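Local structure of MmoQ Response regulator (Methylococcus capsulatus, 3LJX) at residues 55-60 with 66-71; 22-27 with 40-45; 188-193 with 197-202; 147-152 with 182-187. The protein is a response regulator, the present part of which holds its HDOD domain, and as a full-length protein probably makes cyclic di-GMP from GTP. All coordinates share one frame; numbering follows the deposited sequence.

Interaction 1: residues 55-60 with 66-71; sequences RFANAP and RPVASV
The carboxamide of Asn58 lies alongside the backbone of Val68 and uses both of its polar atoms on that one residue. Val68 N donates to Asn58 OD1 over 2.8 Å, the donor tilted 15° from the carbonyl plane. In return Asn58 ND2 donates to Val68 O over 2.9 Å, nearly straight at 175°, with the acceptor in the plane of the amide and the donor in the plane of the Val68 carbonyl. This two-point pairing fixes the rotation of the amide. ND2 also hydrogen-bonds Trp192 O, which gives it a second acceptor. The group gets there with CG beside the backbone N and anti to the carbonyl carbon (chi1 -68°). The OD1 end of Asn58 also lies close to Pro67, 3.1 Å from Pro67 CA, while Val68 CG2 meets Ala57 CB at 3.7 Å. A water donates to Ala57 O (3.0 Å) and Arg66 O (2.6 Å), bridging helix and loop a second time. A leucine in place of Asn58 would probably leave Val68 N, Val68 O and Trp192 O without their mate and let the loop drift from the helix. The arrangement is a bidentate side-chain-to-backbone pairing, by which the C-terminal part of helix 47-58 holds the extended loop leading to helix 71-78 of the HDOD domain, just ahead of Ser70, the N-cap of that helix.

Interaction 2: residues 22-27 with 40-45; sequences AAAILN and AQLIQT
Leu42 is one of two interlocking bumps in this contact, and it fills the shallow hollow that Ala24 and Ile25 form on helix 19-29. Its CB points toward that helix, and with CG anti to the backbone N (chi1 -174°) the isobutyl group is carried straight across. The CD2 branch ends over the backbone, 3.4 Å from Ala24 O, and comes within 4.2 Å of Ala24 CB; the small alanine leaves room for a methyl to come this near the main chain. The CG branch point of Leu42 rests 3.8 Å from Ile25 CG1, the two side chains lying at a slant to each other. Ile25 answers as the reverse bump. Its CG1-CD1 arm runs into the groove between Leu42 and Ile43, and Ile25 CD1 stops 4.1 Å from Ile43 CA. The second branch, Ile25 CG2, faces Ile43 CG1 at 4.3 Å, a looser touch. The fit brings the helices close, with 6.5 Å between the CA atoms of Ile25 and Ile43. Leu49 of helix 47-58 and Ala87 of helix 80-88 continue the apolar packing round both isoleucines. Polar groups are dealt with locally: Leu42 O accepts from both Thr45 OG1, over 2.6 Å, and Thr45 N, where helix 36-43 ends. Between the two segments themselves the chemistry is wholly van der Waals, which implies that fit and water exclusion, not directional bonds, account for this part of the packing.

Interaction 3: residues 188-193 with 197-202; sequences LLTDWG and VFIDAL
Leu189 overlaps Leu202 at the methyl level: Leu189 CD1 meets Leu202 CD2 at 3.8 Å, the two side chains crossing at about a right angle. Leu202 reaches across with CG anti to its own backbone N (chi1 175°), whereas CG of Leu189 stays beside the backbone N. One turn earlier in helix 196-204, Ile199 enters between Leu189 and Thr190. Its CD1 methyl approaches Leu189 CB at 4.3 Å and lies 3.6 Å from Thr190 OG1. That second meeting is a methyl-oxygen packing contact; the hydroxyl's polar partner is Arg186 O in its own helix. The side chains of Thr190 and Ile199 again cross nearly at right angles. The CA atoms of Leu189 and Ile199 are 7.4 Å apart, a spacing bridged by side chains alone. Helix 181-191 ends here in a Schellman motif. Gly193 takes up a positive phi of 116°, and Gly193 N bonds back to Thr190 O over 3.2 Å, so that the chain can turn within a few residues into helix 196-204. Around this helical hairpin, which has no strand near it, helix 132-141 packs on Leu189 through Leu138 and Leu141. Helix 214-233 lies against Ala201, and helix 144-152 takes Leu188 through Val144 and Ala148, so Leu189, Ile199 and Leu202 are buried among helices of the HDOD domain, with Thr190 at the exposed edge.

Interaction 4: residues 147-152 with 182-187; sequences LALATA and DELTRM
Leu147 O, one residue before the alanine that packs on Leu184, is gripped twice by Thr151: Thr151 N donates to it over 2.9 Å and Thr151 OG1 over 2.7 Å. The hydroxyl approaches from above the carbonyl plane, 39° out of it and not on a lone pair; the regular helical N-H bond is kept as well. Both the N-H and the hydroxyl of Thr151 are thereby used as donors inside helix 144-152. Where Ala148 and Leu149 meet Leu184 the surface is apolar, and within 182-187 a single side chain, Leu184, makes the contact. Leu184 points toward helix 144-152 and presents its CD1 methyl, which seats 3.6 Å from Ala148 CB. The same methyl lies 3.9 Å from Leu149 CG and 4.0 Å from Leu149 CD2, in the notch between the short alanine and the longer leucine. The chi1 of Leu184, -146°, falls away from the staggered positions, which may be a price of fitting there. Leu149, with CG beside its backbone N (chi1 -77°), closes one wall of the notch, and its chain slants past that of Leu184. Helix 166-177 packs on Leu149 through Glu173 and Phe177. Just along the helix Thr185 OG1 bonds Gly145 N, so a polar tie between these two helices flanks the apolar one. Ala148 and Leu184 keep their CA atoms 7.9 Å apart, and the segments bury only 109 Å² between them. The chemistry is therefore that of a small hydrophobic seat: dispersion and exclusion of water hold one methyl in place, while the nearby carbonyl is satisfied within its own helix.

Overall arrangement
Interactions 3 and 4 share helix 181-191, their centres about 13 Å apart; Leu188 CD2 touches Ala148 CB at 3.9 Å, and Leu202 CD2 reaches Thr185 CG2 at 4.0 Å. Interaction 1 meets interaction 3 through the probable Asn58-Trp192 bond, the centres about 12 Å apart. Val71 CG2 also packs 3.7 Å from Gln44 CB, linking interaction 1 to interaction 2. Interactions 2 and 3, about 24 Å apart between centres, do not touch. Within the all-helical HDOD region, interactions 2 and 3 join consecutive helices, interaction 4 helices distant in sequence, and interaction 1 a helix to a loop. None involves a bound ligand; cyclase activity probably belongs to the GGDEF domain, absent from this construct.

Interaction 1: residues 55-60 with 66-71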
loop_
_atom_site.group_PDB
_atom_site.type_symbol
_atom_site.label_atom_id
_atom_site.label_comp_id
_atom_site.label_asym_id
_atom_site.label_seq_id
_atom_site.Cartn_x
_atom_site.Cartn_y
_atom_site.Cartn_z
ATOM N N ARG A 55 -7.712 -1.321 -9.614
ATOM C CA ARG A 55 -8.559 -0.263 -10.122
ATOM C C ARG A 55 -9.274 -0.699 -11.404
ATOM O O ARG A 55 -10.462 -0.403 -11.621
ATOM C CB ARG A 55 -7.702 0.957 -10.393
ATOM C CG ARG A 55 -8.423 2.063 -11.105
ATOM C CD ARG A 55 -7.569 3.302 -11.095
ATOM N NE ARG A 55 -7.991 4.232 -12.123
ATOM C CZ ARG A 55 -7.363 4.392 -13.280
ATOM N NH1 ARG A 55 -6.266 3.689 -13.549
ATOM N NH2 ARG A 55 -7.833 5.266 -14.160
ATOM N N PHE A 56 -8.536 -1.396 -12.257
ATOM C CA PHE A 56 -9.110 -1.918 -13.482
ATOM C C PHE A 56 -10.205 -2.918 -13.113
ATOM O O PHE A 56 -11.323 -2.845 -13.627
ATOM C CB PHE A 56 -8.017 -2.582 -14.332
ATOM C CG PHE A 56 -8.541 -3.361 -15.508
ATOM C CD1 PHE A 56 -8.611 -4.748 -15.464
ATOM C CD2 PHE A 56 -8.939 -2.710 -16.670
ATOM C CE1 PHE A 56 -9.079 -5.474 -16.554
ATOM C CE2 PHE A 56 -9.413 -3.435 -17.768
ATOM C CZ PHE A 56 -9.486 -4.816 -17.705
ATOM N N ALA A 57 -9.882 -3.829 -12.197
ATOM C CA ALA A 57 -10.786 -4.932 -11.851
ATOM C C ALA A 57 -12.009 -4.435 -11.117
ATOM O O ALA A 57 -13.039 -5.100 -11.124
ATOM C CB ALA A 57 -10.060 -5.981 -10.986
ATOM N N ASN A 58 -11.888 -3.280 -10.459
ATOM C CA ASN A 58 -12.995 -2.731 -9.667
ATOM C C ASN A 58 -13.764 -1.619 -10.387
ATOM O O ASN A 58 -14.758 -1.099 -9.864
ATOM C CB ASN A 58 -12.487 -2.258 -8.290
ATOM C CG ASN A 58 -12.034 -3.429 -7.408
ATOM O OD1 ASN A 58 -12.509 -4.552 -7.580
ATOM N ND2 ASN A 58 -11.116 -3.173 -6.479
ATOM N N ALA A 59 -13.301 -1.259 -11.585
ATOM C CA ALA A 59 -13.959 -0.234 -12.399
ATOM C C ALA A 59 -15.404 -0.602 -12.709
ATOM O O ALA A 59 -15.727 -1.770 -12.888
ATOM C CB ALA A 59 -13.187 0.013 -13.692
ATOM N N PRO A 60 -16.275 0.411 -12.788
ATOM C CA PRO A 60 -17.720 0.218 -12.977
ATOM C C PRO A 60 -18.044 -0.592 -14.227
ATOM O O PRO A 60 -18.215 -0.005 -15.292
ATOM C CB PRO A 60 -18.253 1.646 -13.161
ATOM C CG PRO A 60 -17.176 2.558 -12.646
ATOM C CD PRO A 60 -15.881 1.831 -12.840
ATOM N N ARG A 66 -18.518 -7.969 -7.700
ATOM C CA ARG A 66 -17.981 -7.577 -6.386
ATOM C C ARG A 66 -16.531 -7.123 -6.525
ATOM O O ARG A 66 -15.802 -7.598 -7.397
ATOM C CB ARG A 66 -18.055 -8.719 -5.379
ATOM C CG ARG A 66 -19.236 -9.646 -5.570
ATOM C CD ARG A 66 -19.805 -10.046 -4.232
ATOM N NE ARG A 66 -20.425 -8.897 -3.597
ATOM C CZ ARG A 66 -19.914 -8.223 -2.573
ATOM N NH1 ARG A 66 -18.763 -8.581 -2.027
ATOM N NH2 ARG A 66 -20.577 -7.188 -2.087
ATOM N N PRO A 67 -16.104 -6.201 -5.667
ATOM C CA PRO A 67 -14.726 -5.703 -5.766
ATOM C C PRO A 67 -13.716 -6.756 -5.306
ATOM O O PRO A 67 -14.087 -7.685 -4.579
ATOM C CB PRO A 67 -14.724 -4.518 -4.806
ATOM C CG PRO A 67 -15.747 -4.925 -3.749
ATOM C CD PRO A 67 -16.837 -5.604 -4.537
ATOM N N VAL A 68 -12.465 -6.616 -5.752
ATOM C CA VAL A 68 -11.372 -7.490 -5.333
ATOM C C VAL A 68 -10.314 -6.658 -4.625
ATOM O O VAL A 68 -10.256 -5.432 -4.792
ATOM C CB VAL A 68 -10.714 -8.249 -6.534
ATOM C CG1 VAL A 68 -11.702 -9.187 -7.186
ATOM C CG2 VAL A 68 -10.149 -7.277 -7.551
ATOM N N ALA A 69 -9.474 -7.332 -3.846
ATOM C CA ALA A 69 -8.470 -6.678 -3.024
ATOM C C ALA A 69 -7.186 -7.506 -2.983
ATOM O O ALA A 69 -6.432 -7.457 -2.013
ATOM C CB ALA A 69 -9.013 -6.451 -1.606
ATOM N N SER A 70 -6.951 -8.278 -4.035
ATOM C CA SER A 70 -5.665 -8.937 -4.217
ATOM C C SER A 70 -5.429 -9.221 -5.704
ATOM O O SER A 70 -6.381 -9.419 -6.475
ATOM C CB SER A 70 -5.631 -10.245 -3.441
ATOM O OG SER A 70 -6.571 -11.149 -3.993
ATOM N N VAL A 71 -4.166 -9.254 -6.116
ATOM C CA VAL A 71 -3.875 -9.534 -7.511
ATOM C C VAL A 71 -4.466 -10.886 -7.920
ATOM O O VAL A 71 -5.044 -11.012 -9.002
ATOM C CB VAL A 71 -2.380 -9.501 -7.790
ATOM C CG1 VAL A 71 -2.116 -9.608 -9.293
ATOM C CG2 VAL A 71 -1.780 -8.216 -7.222
HETATM O O HOH W 1 -15.341 -5.874 -9.304
#

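Interaction 2: residues 22-27 with 40-45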
loop_
_atom_site.group_PDB
_atom_site.type_symbol
_atom_site.label_atom_id
_atom_site.label_comp_id
_atom_site.label_asym_id
_atom_site.label_seq_id
_atom_site.Cartn_x
_atom_site.Cartn_y
_atom_site.Cartn_z
ATOM N N ALA A 22 10.350 -4.333 -11.831
ATOM C CA ALA A 22 9.772 -4.280 -13.165
ATOM C C ALA A 22 10.450 -5.318 -14.060
ATOM O O ALA A 22 9.773 -6.111 -14.718
ATOM C CB ALA A 22 9.882 -2.875 -13.763
ATOM N N ALA A 23 11.783 -5.333 -14.070
ATOM C CA ALA A 23 12.512 -6.294 -14.908
ATOM C C ALA A 23 12.013 -7.705 -14.660
ATOM O O ALA A 23 11.741 -8.451 -15.603
ATOM C CB ALA A 23 14.012 -6.215 -14.660
ATOM N N ALA A 24 11.877 -8.067 -13.388
ATOM C CA ALA A 24 11.432 -9.412 -13.030
ATOM C C ALA A 24 9.964 -9.671 -13.388
ATOM O O ALA A 24 9.590 -10.792 -13.744
ATOM C CB ALA A 24 11.678 -9.682 -11.560
ATOM N N ILE A 25 9.127 -8.647 -13.270
ATOM C CA ILE A 25 7.726 -8.809 -13.620
ATOM C C ILE A 25 7.620 -9.033 -15.127
ATOM O O ILE A 25 6.931 -9.958 -15.578
ATOM C CB ILE A 25 6.865 -7.598 -13.170
ATOM C CG1 ILE A 25 6.640 -7.634 -11.654
ATOM C CG2 ILE A 25 5.523 -7.610 -13.879
ATOM C CD1 ILE A 25 6.098 -6.335 -11.082
ATOM N N LEU A 26 8.318 -8.201 -15.900
ATOM C CA LEU A 26 8.326 -8.329 -17.360
ATOM C C LEU A 26 8.849 -9.692 -17.799
ATOM O O LEU A 26 8.270 -10.337 -18.674
ATOM C CB LEU A 26 9.157 -7.220 -18.003
ATOM C CG LEU A 26 8.475 -5.852 -18.020
ATOM C CD1 LEU A 26 9.453 -4.769 -18.434
ATOM C CD2 LEU A 26 7.248 -5.867 -18.939
ATOM N N ASN A 27 9.940 -10.130 -17.183
ATOM C CA ASN A 27 10.504 -11.434 -17.482
ATOM C C ASN A 27 9.462 -12.533 -17.338
ATOM O O ASN A 27 9.262 -13.340 -18.238
ATOM C CB ASN A 27 11.686 -11.724 -16.568
ATOM C CG ASN A 27 12.234 -13.120 -16.765
ATOM O OD1 ASN A 27 11.953 -14.029 -15.976
ATOM N ND2 ASN A 27 13.011 -13.307 -17.833
ATOM N N ALA A 40 0.929 -13.296 -9.782
ATOM C CA ALA A 40 0.343 -12.532 -8.679
ATOM C C ALA A 40 1.344 -12.301 -7.537
ATOM O O ALA A 40 1.488 -11.181 -7.039
ATOM C CB ALA A 40 -0.923 -13.229 -8.155
ATOM N N GLN A 41 2.034 -13.362 -7.129
ATOM C CA GLN A 41 3.007 -13.269 -6.045
ATOM C C GLN A 41 4.039 -12.194 -6.358
ATOM O O GLN A 41 4.436 -11.407 -5.493
ATOM C CB GLN A 41 3.708 -14.615 -5.837
ATOM C CG GLN A 41 2.905 -15.623 -5.031
ATOM C CD GLN A 41 3.265 -15.605 -3.547
ATOM O OE1 GLN A 41 2.569 -14.993 -2.726
ATOM N NE2 GLN A 41 4.362 -16.279 -3.198
ATOM N N LEU A 42 4.462 -12.159 -7.613
ATOM C CA LEU A 42 5.486 -11.225 -8.022
ATOM C C LEU A 42 4.914 -9.811 -8.167
ATOM O O LEU A 42 5.520 -8.834 -7.718
ATOM C CB LEU A 42 6.122 -11.706 -9.320
ATOM C CG LEU A 42 7.315 -10.890 -9.786
ATOM C CD1 LEU A 42 8.220 -10.575 -8.610
ATOM C CD2 LEU A 42 8.071 -11.646 -10.874
ATOM N N ILE A 43 3.738 -9.702 -8.781
ATOM C CA ILE A 43 3.142 -8.394 -9.052
ATOM C C ILE A 43 2.788 -7.699 -7.741
ATOM O O ILE A 43 2.894 -6.475 -7.620
ATOM C CB ILE A 43 1.872 -8.519 -9.912
ATOM C CG1 ILE A 43 2.240 -8.785 -11.375
ATOM C CG2 ILE A 43 1.020 -7.260 -9.819
ATOM C CD1 ILE A 43 1.049 -9.084 -12.266
ATOM N N GLN A 44 2.371 -8.482 -6.748
ATOM C CA GLN A 44 1.903 -7.864 -5.522
ATOM C C GLN A 44 3.062 -7.398 -4.638
ATOM O O GLN A 44 2.839 -6.962 -3.516
ATOM C CB GLN A 44 0.949 -8.775 -4.757
ATOM C CG GLN A 44 1.636 -9.942 -4.095
ATOM C CD GLN A 44 0.676 -10.743 -3.248
ATOM O OE1 GLN A 44 -0.541 -10.561 -3.341
ATOM N NE2 GLN A 44 1.215 -11.631 -2.407
ATOM N N THR A 45 4.294 -7.478 -5.140
ATOM C CA THR A 45 5.407 -6.816 -4.458
ATOM C C THR A 45 5.503 -5.350 -4.902
ATOM O O THR A 45 6.290 -4.574 -4.343
ATOM C CB THR A 45 6.773 -7.490 -4.713
ATOM O OG1 THR A 45 7.080 -7.454 -6.116
ATOM C CG2 THR A 45 6.778 -8.925 -4.216
#

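Interaction 3: residues 188-193 with 197-202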
loop_
_atom_site.group_PDB
_atom_site.type_symbol
_atom_site.label_atom_id
_atom_site.label_comp_id
_atom_site.label_asym_id
_atom_site.label_seq_id
_atom_site.Cartn_x
_atom_site.Cartn_y
_atom_site.Cartn_z
ATOM N N LEU A 188 -7.119 7.476 -2.861
ATOM C CA LEU A 188 -6.651 6.524 -3.867
ATOM C C LEU A 188 -7.307 5.156 -3.613
ATOM O O LEU A 188 -7.904 4.554 -4.525
ATOM C CB LEU A 188 -5.120 6.419 -3.816
ATOM C CG LEU A 188 -4.303 7.120 -4.914
ATOM C CD1 LEU A 188 -4.998 8.360 -5.453
ATOM C CD2 LEU A 188 -2.887 7.449 -4.465
ATOM N N LEU A 189 -7.215 4.683 -2.370
ATOM C CA LEU A 189 -7.734 3.361 -2.025
ATOM C C LEU A 189 -9.236 3.316 -2.272
ATOM O O LEU A 189 -9.786 2.303 -2.720
ATOM C CB LEU A 189 -7.421 3.003 -0.563
ATOM C CG LEU A 189 -5.953 2.793 -0.184
ATOM C CD1 LEU A 189 -5.812 2.477 1.309
ATOM C CD2 LEU A 189 -5.311 1.690 -1.022
ATOM N N THR A 190 -9.902 4.423 -1.983
ATOM C CA THR A 190 -11.324 4.505 -2.249
ATOM C C THR A 190 -11.591 4.449 -3.762
ATOM O O THR A 190 -12.468 3.703 -4.208
ATOM C CB THR A 190 -11.908 5.769 -1.649
ATOM O OG1 THR A 190 -11.843 5.669 -0.226
ATOM C CG2 THR A 190 -13.360 5.954 -2.088
ATOM N N ASP A 191 -10.828 5.204 -4.551
ATOM C CA ASP A 191 -10.983 5.134 -6.008
ATOM C C ASP A 191 -10.725 3.724 -6.528
ATOM O O ASP A 191 -11.353 3.310 -7.492
ATOM C CB ASP A 191 -10.072 6.120 -6.757
ATOM C CG ASP A 191 -10.485 6.287 -8.242
ATOM O OD1 ASP A 191 -11.643 6.724 -8.492
ATOM O OD2 ASP A 191 -9.670 5.991 -9.161
ATOM N N TRP A 192 -9.809 2.987 -5.894
ATOM C CA TRP A 192 -9.412 1.677 -6.416
ATOM C C TRP A 192 -10.327 0.534 -5.972
ATOM O O TRP A 192 -10.087 -0.630 -6.310
ATOM C CB TRP A 192 -7.954 1.367 -6.067
ATOM C CG TRP A 192 -7.021 2.381 -6.614
ATOM C CD1 TRP A 192 -7.320 3.372 -7.518
ATOM C CD2 TRP A 192 -5.640 2.535 -6.291
ATOM N NE1 TRP A 192 -6.197 4.125 -7.781
ATOM C CE2 TRP A 192 -5.152 3.629 -7.041
ATOM C CE3 TRP A 192 -4.762 1.851 -5.442
ATOM C CZ2 TRP A 192 -3.829 4.056 -6.966
ATOM C CZ3 TRP A 192 -3.448 2.272 -5.368
ATOM C CH2 TRP A 192 -2.992 3.363 -6.127
ATOM N N GLY A 193 -11.368 0.864 -5.209
ATOM C CA GLY A 193 -12.383 -0.119 -4.885
ATOM C C GLY A 193 -12.566 -0.520 -3.432
ATOM O O GLY A 193 -13.537 -1.210 -3.117
ATOM N N VAL A 197 -14.923 0.734 5.400
ATOM C CA VAL A 197 -14.417 0.140 6.658
ATOM C C VAL A 197 -12.915 -0.028 6.640
ATOM O O VAL A 197 -12.262 0.176 7.658
ATOM C CB VAL A 197 -14.994 -1.255 7.048
ATOM C CG1 VAL A 197 -16.253 -1.111 7.867
ATOM C CG2 VAL A 197 -15.136 -2.186 5.829
ATOM N N PHE A 198 -12.369 -0.426 5.495
ATOM C CA PHE A 198 -10.920 -0.589 5.389
ATOM C C PHE A 198 -10.188 0.741 5.534
ATOM O O PHE A 198 -9.195 0.824 6.256
ATOM C CB PHE A 198 -10.529 -1.314 4.099
ATOM C CG PHE A 198 -10.804 -2.784 4.135
ATOM C CD1 PHE A 198 -12.096 -3.255 4.254
ATOM C CD2 PHE A 198 -9.772 -3.700 4.045
ATOM C CE1 PHE A 198 -12.355 -4.620 4.293
ATOM C CE2 PHE A 198 -10.029 -5.068 4.080
ATOM C CZ PHE A 198 -11.315 -5.523 4.206
ATOM N N ILE A 199 -10.688 1.782 4.868
ATOM C CA ILE A 199 -10.095 3.110 5.002
ATOM C C ILE A 199 -10.201 3.606 6.456
ATOM O O ILE A 199 -9.247 4.195 6.997
ATOM C CB ILE A 199 -10.728 4.136 4.024
ATOM C CG1 ILE A 199 -10.230 3.907 2.595
ATOM C CG2 ILE A 199 -10.351 5.539 4.411
ATOM C CD1 ILE A 199 -11.006 2.871 1.837
ATOM N N ASP A 200 -11.339 3.355 7.101
ATOM C CA ASP A 200 -11.490 3.763 8.497
ATOM C C ASP A 200 -10.519 3.001 9.393
ATOM O O ASP A 200 -9.949 3.565 10.326
ATOM C CB ASP A 200 -12.922 3.558 9.005
ATOM C CG ASP A 200 -13.919 4.547 8.389
ATOM O OD1 ASP A 200 -13.493 5.503 7.702
ATOM O OD2 ASP A 200 -15.138 4.365 8.593
ATOM N N ALA A 201 -10.328 1.718 9.118
ATOM C CA ALA A 201 -9.445 0.928 9.967
ATOM C C ALA A 201 -8.028 1.485 9.821
ATOM O O ALA A 201 -7.295 1.633 10.803
ATOM C CB ALA A 201 -9.512 -0.531 9.588
ATOM N N LEU A 202 -7.670 1.839 8.590
ATOM C CA LEU A 202 -6.367 2.424 8.293
ATOM C C LEU A 202 -6.170 3.751 9.014
ATOM O O LEU A 202 -5.135 3.982 9.654
ATOM C CB LEU A 202 -6.226 2.650 6.792
ATOM C CG LEU A 202 -4.949 3.364 6.359
ATOM C CD1 LEU A 202 -3.723 2.549 6.782
ATOM C CD2 LEU A 202 -4.949 3.616 4.833
#

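Interaction 4: residues 147-152 with 182-187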
loop_
_atom_site.group_PDB
_atom_site.type_symbol
_atom_site.label_atom_id
_atom_site.label_comp_id
_atom_site.label_asym_id
_atom_site.label_seq_id
_atom_site.Cartn_x
_atom_site.Cartn_y
_atom_site.Cartn_z
ATOM N N LEU A 147 4.045 8.007 -2.405
ATOM C CA LEU A 147 4.500 7.777 -3.777
ATOM C C LEU A 147 3.820 8.760 -4.743
ATOM O O LEU A 147 4.465 9.335 -5.616
ATOM C CB LEU A 147 4.150 6.352 -4.202
ATOM C CG LEU A 147 5.146 5.472 -4.962
ATOM C CD1 LEU A 147 4.449 4.820 -6.120
ATOM C CD2 LEU A 147 6.410 6.209 -5.419
ATOM N N ALA A 148 2.510 8.937 -4.584
ATOM C CA ALA A 148 1.743 9.796 -5.480
ATOM C C ALA A 148 2.174 11.264 -5.434
ATOM O O ALA A 148 2.278 11.906 -6.464
ATOM C CB ALA A 148 0.253 9.668 -5.196
ATOM N N LEU A 149 2.426 11.800 -4.245
ATOM C CA LEU A 149 2.852 13.189 -4.167
ATOM C C LEU A 149 4.239 13.350 -4.777
ATOM O O LEU A 149 4.499 14.323 -5.488
ATOM C CB LEU A 149 2.891 13.658 -2.719
ATOM C CG LEU A 149 1.553 13.975 -2.084
ATOM C CD1 LEU A 149 1.769 14.409 -0.617
ATOM C CD2 LEU A 149 0.864 15.049 -2.900
ATOM N N ALA A 150 5.134 12.404 -4.470
ATOM C CA ALA A 150 6.503 12.442 -4.971
ATOM C C ALA A 150 6.491 12.375 -6.498
ATOM O O ALA A 150 7.285 13.021 -7.165
ATOM C CB ALA A 150 7.319 11.280 -4.394
ATOM N N THR A 151 5.567 11.593 -7.045
ATOM C CA THR A 151 5.444 11.454 -8.481
ATOM C C THR A 151 4.818 12.688 -9.133
ATOM O O THR A 151 5.301 13.162 -10.161
ATOM C CB THR A 151 4.603 10.230 -8.830
ATOM O OG1 THR A 151 5.182 9.078 -8.215
ATOM C CG2 THR A 151 4.572 10.031 -10.339
ATOM N N ALA A 152 3.751 13.205 -8.527
ATOM C CA ALA A 152 3.011 14.347 -9.071
ATOM C C ALA A 152 3.813 15.646 -9.013
ATOM O O ALA A 152 3.884 16.375 -10.003
ATOM C CB ALA A 152 1.669 14.525 -8.342
ATOM N N ASP A 182 -1.579 11.027 3.702
ATOM C CA ASP A 182 -2.542 10.096 4.308
ATOM C C ASP A 182 -3.960 10.250 3.743
ATOM O O ASP A 182 -4.628 9.259 3.439
ATOM C CB ASP A 182 -2.542 10.213 5.844
ATOM C CG ASP A 182 -1.258 9.687 6.459
ATOM O OD1 ASP A 182 -0.695 8.716 5.903
ATOM O OD2 ASP A 182 -0.808 10.237 7.488
ATOM N N GLU A 183 -4.423 11.485 3.595
ATOM C CA GLU A 183 -5.698 11.702 2.922
ATOM C C GLU A 183 -5.611 11.159 1.496
ATOM O O GLU A 183 -6.498 10.446 1.024
ATOM C CB GLU A 183 -6.049 13.183 2.887
ATOM C CG GLU A 183 -7.447 13.448 2.334
ATOM C CD GLU A 183 -7.601 14.847 1.752
ATOM O OE1 GLU A 183 -6.606 15.602 1.722
ATOM O OE2 GLU A 183 -8.718 15.196 1.317
ATOM N N LEU A 184 -4.521 11.479 0.812
ATOM C CA LEU A 184 -4.375 11.057 -0.567
ATOM C C LEU A 184 -4.453 9.516 -0.650
ATOM O O LEU A 184 -5.131 8.963 -1.514
ATOM C CB LEU A 184 -3.052 11.581 -1.127
ATOM C CG LEU A 184 -3.045 11.965 -2.599
ATOM C CD1 LEU A 184 -1.616 11.959 -3.163
ATOM C CD2 LEU A 184 -3.956 11.053 -3.383
ATOM N N THR A 185 -3.775 8.827 0.263
ATOM C CA THR A 185 -3.849 7.369 0.308
ATOM C C THR A 185 -5.300 6.873 0.356
ATOM O O THR A 185 -5.728 6.031 -0.457
ATOM C CB THR A 185 -3.066 6.820 1.510
ATOM O OG1 THR A 185 -1.663 7.056 1.312
ATOM C CG2 THR A 185 -3.315 5.323 1.667
ATOM N N ARG A 186 -6.062 7.413 1.297
ATOM C CA ARG A 186 -7.460 7.002 1.472
ATOM C C ARG A 186 -8.278 7.269 0.227
ATOM O O ARG A 186 -9.134 6.461 -0.145
ATOM C CB ARG A 186 -8.113 7.712 2.657
ATOM C CG ARG A 186 -7.333 7.572 3.971
ATOM C CD ARG A 186 -8.190 8.016 5.185
ATOM N NE ARG A 186 -8.347 9.468 5.278
ATOM C CZ ARG A 186 -7.474 10.276 5.881
ATOM N NH1 ARG A 186 -6.377 9.771 6.442
ATOM N NH2 ARG A 186 -7.694 11.587 5.929
HETATM N N MSE A 187 -8.026 8.402 -0.421
HETATM C CA MSE A 187 -8.778 8.738 -1.625
HETATM C C MSE A 187 -8.408 7.789 -2.746
HETATM O O MSE A 187 -9.274 7.346 -3.484
HETATM C CB MSE A 187 -8.529 10.176 -2.065
HETATM C CG MSE A 187 -9.011 11.223 -1.061
HETATM SE SE MSE A 187 -8.452 13.015 -1.625
HETATM C CE MSE A 187 -9.316 13.064 -3.377
#